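Hypothetical protein PH1952 (Pyrococcus horikoshii, PDB 1ZJJ) is probably a magnesium-dependent phosphatase of the haloacid dehalogenase (HAD) superfamily, though its natural substrate is not established. Local coordinates at residues A37-S43 and I65-G70; A138-R143 and L174-V180; L212-A217 and S242-P246. All coordinates share one frame; numbering follows the deposited sequence.

Interaction 1. Residues A37-S43 and I65-G70; sequences AFLTNNS and IIITSG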
loop_
_atom_site.group_PDB
_atom_site.type_symbol
_atom_site.label_atom_id
_atom_site.label_comp_id
_atom_site.label_asym_id
_atom_site.label_seq_id
_atom_site.Cartn_x
_atom_site.Cartn_y
_atom_site.Cartn_z
ATOM N N ALA B 37 15.023 -9.390 27.490
ATOM C CA ALA B 37 15.370 -8.566 26.341
ATOM C C ALA B 37 14.131 -7.821 25.883
ATOM O O ALA B 37 13.007 -8.260 26.127
ATOM C CB ALA B 37 15.912 -9.432 25.216
ATOM N N PHE B 38 14.341 -6.681 25.239
ATOM C CA PHE B 38 13.242 -5.883 24.731
ATOM C C PHE B 38 13.194 -6.141 23.225
ATOM O O PHE B 38 14.236 -6.237 22.564
ATOM C CB PHE B 38 13.476 -4.405 25.059
ATOM C CG PHE B 38 13.545 -4.113 26.547
ATOM C CD1 PHE B 38 13.103 -5.048 27.481
ATOM C CD2 PHE B 38 14.027 -2.892 27.008
ATOM C CE1 PHE B 38 13.139 -4.771 28.855
ATOM C CE2 PHE B 38 14.067 -2.604 28.378
ATOM C CZ PHE B 38 13.620 -3.547 29.303
ATOM N N LEU B 39 11.988 -6.266 22.686
ATOM C CA LEU B 39 11.831 -6.583 21.276
ATOM C C LEU B 39 10.793 -5.709 20.589
ATOM O O LEU B 39 9.592 -5.919 20.767
ATOM C CB LEU B 39 11.434 -8.065 21.152
ATOM C CG LEU B 39 11.370 -8.713 19.762
ATOM C CD1 LEU B 39 12.787 -8.872 19.240
ATOM C CD2 LEU B 39 10.683 -10.078 19.832
ATOM N N THR B 40 11.255 -4.741 19.796
ATOM C CA THR B 40 10.350 -3.844 19.083
ATOM C C THR B 40 10.374 -4.017 17.560
ATOM O O THR B 40 11.439 -4.212 16.964
ATOM C CB THR B 40 10.664 -2.364 19.400
ATOM O OG1 THR B 40 9.759 -1.522 18.676
ATOM C CG2 THR B 40 12.093 -2.014 19.002
ATOM N N ASN B 41 9.191 -3.952 16.944
ATOM C CA ASN B 41 9.027 -4.057 15.503
ATOM C C ASN B 41 9.418 -2.754 14.810
ATOM O O ASN B 41 9.547 -2.680 13.595
ATOM C CB ASN B 41 7.561 -4.383 15.212
ATOM C CG ASN B 41 7.414 -5.862 14.969
ATOM O OD1 ASN B 41 8.361 -6.635 15.080
ATOM N ND2 ASN B 41 6.177 -6.261 14.630
ATOM N N ASN B 42 9.579 -1.698 15.599
ATOM C CA ASN B 42 9.902 -0.390 15.039
ATOM C C ASN B 42 11.346 -0.378 14.539
ATOM O O ASN B 42 12.255 -0.796 15.250
ATOM C CB ASN B 42 9.695 0.699 16.097
ATOM C CG ASN B 42 9.513 2.078 15.490
ATOM O OD1 ASN B 42 10.357 2.550 14.729
ATOM N ND2 ASN B 42 8.403 2.730 15.825
ATOM N N SER B 43 11.559 0.098 13.317
ATOM C CA SER B 43 12.907 0.119 12.755
ATOM C C SER B 43 13.479 1.515 12.512
ATOM O O SER B 43 14.563 1.649 11.932
ATOM C CB SER B 43 12.935 -0.660 11.440
ATOM O OG SER B 43 12.184 0.008 10.441
ATOM N N ILE B 65 20.566 -5.536 24.991
ATOM C CA ILE B 65 19.416 -6.423 25.108
ATOM C C ILE B 65 18.189 -5.831 24.416
ATOM O O ILE B 65 17.075 -6.323 24.581
ATOM C CB ILE B 65 19.092 -6.766 26.595
ATOM C CG1 ILE B 65 18.853 -5.496 27.412
ATOM C CG2 ILE B 65 20.230 -7.567 27.195
ATOM C CD1 ILE B 65 17.477 -4.906 27.254
ATOM N N ILE B 66 18.403 -4.771 23.642
ATOM C CA ILE B 66 17.321 -4.122 22.897
ATOM C C ILE B 66 17.374 -4.573 21.436
ATOM O O ILE B 66 18.293 -4.213 20.699
ATOM C CB ILE B 66 17.438 -2.579 22.928
ATOM C CG1 ILE B 66 17.355 -2.077 24.372
ATOM C CG2 ILE B 66 16.327 -1.951 22.070
ATOM C CD1 ILE B 66 17.489 -0.563 24.519
ATOM N N ILE B 67 16.387 -5.361 21.024
ATOM C CA ILE B 67 16.331 -5.867 19.656
ATOM C C ILE B 67 15.265 -5.139 18.852
ATOM O O ILE B 67 14.083 -5.174 19.191
ATOM C CB ILE B 67 16.007 -7.371 19.643
ATOM C CG1 ILE B 67 17.007 -8.119 20.522
ATOM C CG2 ILE B 67 16.036 -7.903 18.212
ATOM C CD1 ILE B 67 16.641 -9.561 20.743
ATOM N N THR B 68 15.699 -4.476 17.787
ATOM C CA THR B 68 14.799 -3.740 16.914
ATOM C C THR B 68 14.625 -4.558 15.637
ATOM O O THR B 68 15.463 -5.413 15.322
ATOM C CB THR B 68 15.388 -2.376 16.531
ATOM O OG1 THR B 68 16.619 -2.577 15.820
ATOM C CG2 THR B 68 15.668 -1.541 17.779
ATOM N N SER B 69 13.557 -4.303 14.895
ATOM C CA SER B 69 13.352 -5.044 13.659
ATOM C C SER B 69 14.522 -4.766 12.715
ATOM O O SER B 69 14.902 -5.621 11.929
ATOM C CB SER B 69 12.020 -4.661 13.000
ATOM O OG SER B 69 11.961 -3.292 12.658
ATOM N N GLY B 70 15.093 -3.568 12.815
ATOM C CA GLY B 70 16.219 -3.210 11.966
ATOM C C GLY B 70 17.429 -4.080 12.250
ATOM O O GLY B 70 18.127 -4.514 11.335
#

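Interaction 2. Residues A138-R143 and L174-V180; sequences ATLAIR and LKVATNV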
loop_
_atom_site.group_PDB
_atom_site.type_symbol
_atom_site.label_atom_id
_atom_site.label_comp_id
_atom_site.label_asym_id
_atom_site.label_seq_id
_atom_site.Cartn_x
_atom_site.Cartn_y
_atom_site.Cartn_z
ATOM N N ALA B 138 12.063 1.160 -5.732
ATOM C CA ALA B 138 11.984 -0.089 -4.984
ATOM C C ALA B 138 11.263 -1.129 -5.840
ATOM O O ALA B 138 11.655 -2.294 -5.888
ATOM C CB ALA B 138 11.237 0.126 -3.669
ATOM N N THR B 139 10.199 -0.701 -6.510
ATOM C CA THR B 139 9.424 -1.581 -7.369
ATOM C C THR B 139 10.261 -2.043 -8.562
ATOM O O THR B 139 10.279 -3.229 -8.900
ATOM C CB THR B 139 8.147 -0.862 -7.876
ATOM O OG1 THR B 139 7.262 -0.642 -6.772
ATOM C CG2 THR B 139 7.435 -1.684 -8.932
ATOM N N LEU B 140 10.948 -1.103 -9.201
ATOM C CA LEU B 140 11.783 -1.436 -10.350
ATOM C C LEU B 140 12.856 -2.438 -9.941
ATOM O O LEU B 140 13.093 -3.419 -10.640
ATOM C CB LEU B 140 12.435 -0.171 -10.923
ATOM C CG LEU B 140 11.495 0.784 -11.673
ATOM C CD1 LEU B 140 12.215 2.068 -12.029
ATOM C CD2 LEU B 140 10.977 0.097 -12.925
ATOM N N ALA B 141 13.481 -2.201 -8.794
ATOM C CA ALA B 141 14.534 -3.089 -8.302
ATOM C C ALA B 141 14.001 -4.482 -7.960
ATOM O O ALA B 141 14.552 -5.488 -8.398
ATOM C CB ALA B 141 15.204 -2.467 -7.089
ATOM N N ILE B 142 12.922 -4.545 -7.182
ATOM C CA ILE B 142 12.336 -5.836 -6.814
ATOM C C ILE B 142 11.900 -6.604 -8.068
ATOM O O ILE B 142 12.044 -7.830 -8.132
ATOM C CB ILE B 142 11.123 -5.655 -5.882
ATOM C CG1 ILE B 142 11.593 -5.118 -4.527
ATOM C CG2 ILE B 142 10.378 -6.982 -5.733
ATOM C CD1 ILE B 142 10.452 -4.685 -3.613
ATOM N N ARG B 143 11.360 -5.884 -9.053
ATOM C CA ARG B 143 10.933 -6.503 -10.309
ATOM C C ARG B 143 12.129 -6.980 -11.117
ATOM O O ARG B 143 12.008 -7.839 -11.991
ATOM C CB ARG B 143 10.121 -5.507 -11.144
ATOM C CG ARG B 143 8.652 -5.718 -10.979
ATOM C CD ARG B 143 7.847 -4.599 -11.536
ATOM N NE ARG B 143 6.460 -4.806 -11.162
ATOM C CZ ARG B 143 5.684 -5.741 -11.689
ATOM N NH1 ARG B 143 6.152 -6.555 -12.623
ATOM N NH2 ARG B 143 4.435 -5.866 -11.265
ATOM N N LEU B 174 4.062 -1.999 -2.005
ATOM C CA LEU B 174 5.102 -2.614 -2.824
ATOM C C LEU B 174 4.743 -4.041 -3.225
ATOM O O LEU B 174 5.125 -4.502 -4.302
ATOM C CB LEU B 174 6.437 -2.576 -2.085
ATOM C CG LEU B 174 7.043 -1.175 -2.014
ATOM C CD1 LEU B 174 8.301 -1.206 -1.172
ATOM C CD2 LEU B 174 7.339 -0.669 -3.433
ATOM N N LYS B 175 3.998 -4.736 -2.371
ATOM C CA LYS B 175 3.566 -6.097 -2.682
ATOM C C LYS B 175 2.652 -6.040 -3.911
ATOM O O LYS B 175 2.745 -6.876 -4.812
ATOM C CB LYS B 175 2.803 -6.698 -1.498
ATOM C CG LYS B 175 2.305 -8.122 -1.728
ATOM C CD LYS B 175 1.755 -8.731 -0.438
ATOM C CE LYS B 175 0.545 -7.956 0.072
ATOM N NZ LYS B 175 0.088 -8.379 1.427
ATOM N N VAL B 176 1.768 -5.046 -3.936
ATOM C CA VAL B 176 0.847 -4.867 -5.054
ATOM C C VAL B 176 1.566 -4.409 -6.321
ATOM O O VAL B 176 1.273 -4.890 -7.413
ATOM C CB VAL B 176 -0.258 -3.848 -4.701
ATOM C CG1 VAL B 176 -1.021 -3.424 -5.956
ATOM C CG2 VAL B 176 -1.210 -4.473 -3.707
ATOM N N ALA B 177 2.517 -3.494 -6.167
ATOM C CA ALA B 177 3.257 -2.976 -7.313
ATOM C C ALA B 177 4.251 -3.974 -7.902
ATOM O O ALA B 177 4.546 -3.923 -9.091
ATOM C CB ALA B 177 3.978 -1.697 -6.924
ATOM N N THR B 178 4.760 -4.886 -7.079
ATOM C CA THR B 178 5.745 -5.862 -7.551
ATOM C C THR B 178 5.176 -7.246 -7.798
ATOM O O THR B 178 5.739 -8.031 -8.563
ATOM C CB THR B 178 6.893 -6.037 -6.544
ATOM O OG1 THR B 178 6.392 -6.670 -5.356
ATOM C CG2 THR B 178 7.503 -4.697 -6.187
ATOM N N ASN B 179 4.067 -7.549 -7.135
ATOM C CA ASN B 179 3.439 -8.853 -7.254
ATOM C C ASN B 179 4.380 -9.900 -6.653
ATOM O O ASN B 179 4.323 -11.079 -6.987
ATOM C CB ASN B 179 3.145 -9.160 -8.725
ATOM C CG ASN B 179 2.161 -10.284 -8.892
ATOM O OD1 ASN B 179 0.964 -10.060 -9.039
ATOM N ND2 ASN B 179 2.664 -11.515 -8.883
ATOM N N VAL B 180 5.250 -9.444 -5.760
ATOM C CA VAL B 180 6.201 -10.311 -5.079
ATOM C C VAL B 180 5.855 -10.380 -3.588
ATOM O O VAL B 180 5.522 -9.371 -2.971
ATOM C CB VAL B 180 7.642 -9.778 -5.235
ATOM C CG1 VAL B 180 8.583 -10.521 -4.295
ATOM C CG2 VAL B 180 8.092 -9.943 -6.677
#

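Interaction 3. Residues L212-A217 and S242-P246; sequences LDTDIA and SEYKP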
loop_
_atom_site.group_PDB
_atom_site.type_symbol
_atom_site.label_atom_id
_atom_site.label_comp_id
_atom_site.label_asym_id
_atom_site.label_seq_id
_atom_site.Cartn_x
_atom_site.Cartn_y
_atom_site.Cartn_z
ATOM N N LEU B 212 -2.215 -8.160 20.054
ATOM C CA LEU B 212 -2.565 -9.540 19.758
ATOM C C LEU B 212 -2.005 -10.020 18.425
ATOM O O LEU B 212 -1.452 -11.116 18.333
ATOM C CB LEU B 212 -4.089 -9.696 19.778
ATOM C CG LEU B 212 -4.713 -9.710 21.179
ATOM C CD1 LEU B 212 -6.161 -9.239 21.129
ATOM C CD2 LEU B 212 -4.611 -11.129 21.754
ATOM N N ASP B 213 -2.145 -9.189 17.397
ATOM C CA ASP B 213 -1.681 -9.512 16.052
ATOM C C ASP B 213 -0.171 -9.664 15.874
ATOM O O ASP B 213 0.269 -10.315 14.931
ATOM C CB ASP B 213 -2.199 -8.464 15.073
ATOM C CG ASP B 213 -1.712 -7.076 15.412
ATOM O OD1 ASP B 213 -0.589 -6.724 15.005
ATOM O OD2 ASP B 213 -2.447 -6.343 16.106
ATOM N N THR B 214 0.631 -9.063 16.751
ATOM C CA THR B 214 2.079 -9.211 16.628
ATOM C C THR B 214 2.680 -9.932 17.833
ATOM O O THR B 214 3.199 -11.041 17.708
ATOM C CB THR B 214 2.794 -7.846 16.466
ATOM O OG1 THR B 214 2.410 -6.970 17.530
ATOM C CG2 THR B 214 2.448 -7.217 15.133
ATOM N N ASP B 215 2.589 -9.304 19.002
ATOM C CA ASP B 215 3.144 -9.884 20.218
ATOM C C ASP B 215 2.590 -11.262 20.584
ATOM O O ASP B 215 3.342 -12.229 20.694
ATOM C CB ASP B 215 2.942 -8.919 21.387
ATOM C CG ASP B 215 3.600 -7.581 21.146
ATOM O OD1 ASP B 215 4.760 -7.570 20.689
ATOM O OD2 ASP B 215 2.965 -6.546 21.416
ATOM N N ILE B 216 1.280 -11.357 20.768
ATOM C CA ILE B 216 0.691 -12.633 21.150
ATOM C C ILE B 216 0.751 -13.668 20.028
ATOM O O ILE B 216 0.995 -14.846 20.279
ATOM C CB ILE B 216 -0.761 -12.441 21.634
ATOM C CG1 ILE B 216 -0.786 -11.413 22.766
ATOM C CG2 ILE B 216 -1.333 -13.762 22.132
ATOM C CD1 ILE B 216 0.165 -11.735 23.919
ATOM N N ALA B 217 0.544 -13.228 18.789
ATOM C CA ALA B 217 0.597 -14.144 17.656
ATOM C C ALA B 217 1.992 -14.765 17.590
ATOM O O ALA B 217 2.155 -15.947 17.305
ATOM C CB ALA B 217 0.290 -13.394 16.371
ATOM N N SER B 242 -10.133 -12.564 18.409
ATOM C CA SER B 242 -8.802 -12.789 17.880
ATOM C C SER B 242 -8.414 -14.247 17.916
ATOM O O SER B 242 -8.689 -14.972 18.874
ATOM C CB SER B 242 -7.756 -11.994 18.653
ATOM O OG SER B 242 -6.499 -12.114 18.025
ATOM N N GLU B 243 -7.766 -14.657 16.840
ATOM C CA GLU B 243 -7.285 -16.016 16.663
ATOM C C GLU B 243 -6.158 -16.324 17.652
ATOM O O GLU B 243 -5.869 -17.492 17.938
ATOM C CB GLU B 243 -6.786 -16.171 15.227
ATOM C CG GLU B 243 -5.566 -17.038 15.066
ATOM C CD GLU B 243 -5.158 -17.175 13.625
ATOM O OE1 GLU B 243 -5.518 -16.296 12.814
ATOM O OE2 GLU B 243 -4.473 -18.164 13.298
ATOM N N TYR B 244 -5.535 -15.278 18.182
ATOM C CA TYR B 244 -4.443 -15.440 19.131
ATOM C C TYR B 244 -4.962 -15.257 20.553
ATOM O O TYR B 244 -5.594 -14.250 20.864
ATOM C CB TYR B 244 -3.362 -14.408 18.813
ATOM C CG TYR B 244 -3.161 -14.281 17.332
ATOM C CD1 TYR B 244 -2.531 -15.289 16.605
ATOM C CD2 TYR B 244 -3.697 -13.202 16.644
ATOM C CE1 TYR B 244 -2.450 -15.226 15.218
ATOM C CE2 TYR B 244 -3.629 -13.122 15.262
ATOM C CZ TYR B 244 -3.005 -14.134 14.553
ATOM O OH TYR B 244 -2.949 -14.041 13.183
ATOM N N LYS B 245 -4.688 -16.252 21.395
ATOM C CA LYS B 245 -5.105 -16.274 22.798
ATOM C C LYS B 245 -3.946 -16.234 23.807
ATOM O O LYS B 245 -3.083 -17.102 23.828
ATOM C CB LYS B 245 -5.961 -17.520 23.065
ATOM C CG LYS B 245 -7.442 -17.345 22.819
ATOM C CD LYS B 245 -7.716 -16.867 21.401
ATOM C CE LYS B 245 -9.098 -17.307 20.945
ATOM N NZ LYS B 245 -10.098 -16.217 20.865
ATOM N N PRO B 246 -3.933 -15.213 24.674
ATOM C CA PRO B 246 -2.869 -15.090 25.675
ATOM C C PRO B 246 -2.967 -16.220 26.692
ATOM O O PRO B 246 -4.070 -16.661 27.011
ATOM C CB PRO B 246 -3.141 -13.731 26.324
ATOM C CG PRO B 246 -3.874 -12.966 25.279
ATOM C CD PRO B 246 -4.805 -14.030 24.684
HETATM O O HOH W 1 -0.823 -11.327 12.746
#

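Interaction 1. Residues A37-S43 and I65-G70
Phe38 and Ile67 sit where three backbone hydrogen bonds join the two parallel strands. Phe38 N gives its hydrogen to Ile65 O at 2.8 Å, Phe38 O takes one from Ile67 N, and Thr40 N closes the series on Ile67 O at 2.9 Å. On one face of the sheet Leu39 CD1 presses on Ile67 CG2 at 3.5 Å, and Met192 and Val196 of helix 190-199 cover Leu39. Toward Asn41 to Ser43 the contact becomes more polar but stays tight and buried: Ser69 OG donates to Asn41 O at 2.7 Å, coming from above the carbonyl plane.

The looser, more open side is at Ile65 and Asn42, both partly exposed. The Phe38 ring lies alongside Ile65, whose CD1 sits over the ring face, 4.1 Å from the ring centroid, in a CH-pi contact. CG1 of Ile65 stands between its backbone N and carbonyl carbon (chi1 57°), which brings CD1 over the Phe38 ring. The side chain of Asn42 starts away from the other segment, and its OD1 hydrogen-bonds to Thr44 OG1, while its backbone N bonds Thr40 OG1 in an ST turn. Thr68, at the N-cap of helix 69-80, accepts from Leu71 N. The side chain of Thr40 lies about 7 Å from the bound magnesium ion. This is a right-handed beta-alpha-beta unit (strand 36-40, helix 47-56, strand 66-68) of the Rossmann-like HAD core, its loop end facing the metal site.

Interaction 2. Residues A138-R143 and L174-V180
Arg143 reaches across and grips one backbone oxygen side-on with two hydrogen bonds: NE lies 3.0 Å from Ala177 O, and NH2 lies 2.9 Å from the same Ala177 O, both with N-H...O angles of 146°. The oxygen is at the edge of the guanidinium, almost in its plane. NE approaches in the carbonyl plane, whereas NH2 stands above it. Thr178 O lies over one face of the guanidinium. The arm gets this far because it is extended from CG to NE.

Deeper in, the contact is mostly apolar. Ile142 CG2 meets Thr178 CG2 at 3.7 Å and Val180 CG2 at 3.9 Å. Thr139 OG1 comes within 3.3 Å of Leu174 CD2, but its hydrogen-bond partner is Leu135 O in its own helix. Ala138 CB completes the row against Leu174.

Behind these contacts, Thr178 OG1 donates to Leu174 O at 2.7 Å and accepts from Val180 N in an ST turn. Both bonds fix its rotation and present CG2 to Ile142. Phe148 of strand 147-150 underlies Ile142, Leu174, Thr178 and Val180, and Ile163 of the second subunit packs on Arg143.

The segments 138-143 and 174-178 run at 55° to each other on one side of the smaller sheet. Their buried threonine hydroxyls bond within their own helices, while the Arg143 clasp lies on the more exposed side. Bonded by two N-H groups of a cation, the Ala177 carbonyl is probably polarised, and the charged clasp ties the end of helix 167-178 to its neighbour.

Interaction 3. Residues L212-A217 and S242-P246
Tyr244 lays its ring on the helix 212-221, with Ala217 CB over one ring face, 3.5 Å from the ring centroid and 16° off the ring normal. This is a CH-pi contact, and its nearest point is CD1, 3.4 Å from Ala217 CB. Glu243 CG of the same loop covers the opposite face, so the ring is sandwiched between the helix and its own neighbour. With CG anti to the carbonyl carbon (chi1 -41°), the ring lies across the first turn, with CE2 near Asp213 CA. A water donates to Asp213 O and is weakly linked to Tyr244 OH, at 3.5 Å.

Leu212 comes next in buried surface. Its CD2 meets Pro246 CG at 4.0 Å, the two side chains crossing at about a right angle, and also approaches Tyr244 O at 3.4 Å. That carbonyl oxygen is buried here without a polar partner. On the other branch Leu212 CD1 touches Ser242 CB.

Ile216, at the far end of the wider pi-type turn 212-216, uses CG2 alone: the methyl lies 3.9 Å from Tyr244 CB and also reaches the Pro246 ring. Met228 of strand 225-229 backs Leu212, Ile216 and Pro246. Replacing the ring with an alanine's methyl would probably leave Ala217 CB and Glu243 CG without the surface they sandwich and open a gap between helix and loop.

The helix also carries Asp215, salt-bridged to Lys187, and follows Asp210, a ligand of the magnesium ion. Between residues 212-217 and 242-246 the chemistry is almost wholly apolar, a matter of shape and van der Waals contact; farther along the same helix, Lys220 NZ adds a hydrogen bond to Lys245 O of the loop.

The three contacts follow one another along the chain, each closing before the next begins. Interactions 1 and 3 belong to the HAD core with its six-stranded parallel sheet: interaction 1 joins strand 66-68, outermost within the chain, to strand 36-40, while interaction 3 packs helix 212-221 against the loop leading to strand 248-250, outermost on the other side. Their centres are about 18 Å apart, yet they touch where Asn41 ND2 meets Thr214 CG2 at 3.9 Å, close to the magnesium site. Interaction 2 stands apart, on the smaller four-stranded sheet, its centre about 26 Å from that of interaction 1 and about 29 Å from that of interaction 3. This layout is consistent with a HAD core carrying an inserted cap domain.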